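Side-chain contact in importin-95 (PDB 4XRI), which probably carries cargo proteins into the nucleus as a flexible HEAT-repeat transport receptor of the importin-beta family, under the control of a small GTPase: residues 688-693 against 719-724. The protein carries 2 engineered substitutions. Residues are numbered along the deposited sequence; the frame is centred on the assembly and turned at random.
Sequences PYCDNF and GDIASA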
loop_
_atom_site.group_PDB
_atom_site.type_symbol
_atom_site.label_atom_id
_atom_site.label_comp_id
_atom_site.label_asym_id
_atom_site.label_seq_id
_atom_site.Cartn_x
_atom_site.Cartn_y
_atom_site.Cartn_z
ATOM N N PRO A 688 18.222 34.935 -7.051
ATOM C CA PRO A 688 17.688 35.516 -8.289
ATOM C C PRO A 688 16.609 34.687 -8.998
ATOM O O PRO A 688 15.952 35.208 -9.899
ATOM C CB PRO A 688 18.935 35.631 -9.177
ATOM C CG PRO A 688 20.050 35.776 -8.224
ATOM C CD PRO A 688 19.697 34.883 -7.080
ATOM N N TYR A 689 16.428 33.430 -8.609
ATOM C CA TYR A 689 15.452 32.567 -9.271
ATOM C C TYR A 689 14.195 32.374 -8.433
ATOM O O TYR A 689 13.239 31.733 -8.870
ATOM C CB TYR A 689 16.065 31.201 -9.578
ATOM C CG TYR A 689 17.436 31.268 -10.206
ATOM C CD1 TYR A 689 17.587 31.423 -11.578
ATOM C CD2 TYR A 689 18.581 31.169 -9.426
ATOM C CE1 TYR A 689 18.842 31.484 -12.154
ATOM C CE2 TYR A 689 19.839 31.227 -9.992
ATOM C CZ TYR A 689 19.963 31.386 -11.356
ATOM O OH TYR A 689 21.213 31.443 -11.923
ATOM N N CYS A 690 14.200 32.934 -7.229
ATOM C CA CYS A 690 13.150 32.645 -6.261
ATOM C C CYS A 690 11.834 33.365 -6.533
ATOM O O CYS A 690 10.784 32.918 -6.078
ATOM C CB CYS A 690 13.639 32.976 -4.853
ATOM S SG CYS A 690 14.795 31.750 -4.209
ATOM N N ASP A 691 11.877 34.470 -7.272
ATOM C CA ASP A 691 10.641 35.160 -7.628
ATOM C C ASP A 691 9.849 34.322 -8.622
ATOM O O ASP A 691 8.621 34.246 -8.551
ATOM C CB ASP A 691 10.918 36.546 -8.212
ATOM C CG ASP A 691 9.650 37.373 -8.365
ATOM O OD1 ASP A 691 9.054 37.746 -7.331
ATOM O OD2 ASP A 691 9.249 37.652 -9.515
ATOM N N ASN A 692 10.565 33.700 -9.553
ATOM C CA ASN A 692 9.956 32.772 -10.497
ATOM C C ASN A 692 9.403 31.551 -9.775
ATOM O O ASN A 692 8.310 31.076 -10.089
ATOM C CB ASN A 692 10.966 32.343 -11.560
ATOM C CG ASN A 692 11.189 33.409 -12.611
ATOM O OD1 ASN A 692 10.262 34.120 -12.994
ATOM N ND2 ASN A 692 12.423 33.523 -13.086
ATOM N N PHE A 693 10.163 31.054 -8.803
ATOM C CA PHE A 693 9.721 29.944 -7.969
ATOM C C PHE A 693 8.418 30.287 -7.261
ATOM O O PHE A 693 7.444 29.540 -7.344
ATOM C CB PHE A 693 10.789 29.578 -6.933
ATOM C CG PHE A 693 12.012 28.933 -7.519
ATOM C CD1 PHE A 693 11.959 28.292 -8.747
ATOM C CD2 PHE A 693 13.217 28.965 -6.838
ATOM C CE1 PHE A 693 13.086 27.699 -9.284
ATOM C CE2 PHE A 693 14.346 28.374 -7.368
ATOM C CZ PHE A 693 14.281 27.742 -8.594
ATOM N N GLY A 719 9.554 27.912 3.242
ATOM C CA GLY A 719 10.519 27.999 4.320
ATOM C C GLY A 719 11.944 28.019 3.811
ATOM O O GLY A 719 12.763 28.806 4.276
ATOM N N ASP A 720 12.237 27.153 2.847
ATOM C CA ASP A 720 13.569 27.083 2.251
ATOM C C ASP A 720 13.922 28.349 1.474
ATOM O O ASP A 720 15.059 28.825 1.532
ATOM C CB ASP A 720 13.677 25.866 1.332
ATOM C CG ASP A 720 13.565 24.556 2.087
ATOM O OD1 ASP A 720 14.163 24.445 3.176
ATOM O OD2 ASP A 720 12.880 23.639 1.594
ATOM N N ILE A 721 12.945 28.890 0.752
ATOM C CA ILE A 721 13.148 30.112 -0.015
ATOM C C ILE A 721 13.425 31.291 0.916
ATOM O O ILE A 721 14.314 32.108 0.659
ATOM C CB ILE A 721 11.932 30.424 -0.904
ATOM C CG1 ILE A 721 11.859 29.425 -2.061
ATOM C CG2 ILE A 721 12.005 31.846 -1.445
ATOM C CD1 ILE A 721 10.611 29.559 -2.901
ATOM N N ALA A 722 12.664 31.361 2.006
ATOM C CA ALA A 722 12.836 32.409 3.008
ATOM C C ALA A 722 14.255 32.400 3.570
ATOM O O ALA A 722 14.877 33.449 3.736
ATOM C CB ALA A 722 11.820 32.244 4.133
ATOM N N SER A 723 14.756 31.205 3.866
ATOM C CA SER A 723 16.116 31.042 4.370
ATOM C C SER A 723 17.147 31.503 3.349
ATOM O O SER A 723 18.166 32.097 3.702
ATOM C CB SER A 723 16.384 29.581 4.745
ATOM O OG SER A 723 15.749 29.239 5.961
ATOM N N ALA A 724 16.871 31.229 2.080
ATOM C CA ALA A 724 17.811 31.534 1.011
ATOM C C ALA A 724 17.896 33.027 0.706
ATOM O O ALA A 724 18.979 33.544 0.430
ATOM C CB ALA A 724 17.435 30.763 -0.250
#
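Ile-721, buried on helix 711-725, straddles Cys-690 and Phe-693 at the start of helix 690-701 and takes part in both of the closest side-chain contacts. Asp-720 has no share in them and engages helix 665-682 instead, through a salt bridge to Arg-680 and a hydrogen bond to Ser-676. Ile-721 divides its two branches between the partners. CG2, anti to the backbone N, comes up against Cys-690, equally near to CB and to SG; SG of Cys-690 is 3.9 Å from CG2 of Ile-721. The other branch is extended (chi2 174°), and CD1 of Ile-721 lies 4.0 Å from CB of Phe-693; it meets the root of that side chain, which also packs on Leu-655 and Leu-659 of helix 648-660 and Val-675 of helix 665-682. A backbone oxygen, that of Tyr-689, lies 3.3 Å above one face of the Phe-693 ring, offset toward its rim. Thr-679 touches both Cys-690 and Ile-721, and Met-694 and Leu-697 extend the packing around Ile-721 along helix 690-701. At the end of the segment, CB of Ala-724 also points toward helix 690-701 but stays 4.9 Å from SG of Cys-690. Consecutive antiparallel helices of the HEAT-repeat superhelix are thus joined here through methyl, methylene and thiol groups; with no hydrogen bond between the segments, cohesion at this point rests on dispersion and the exclusion of water.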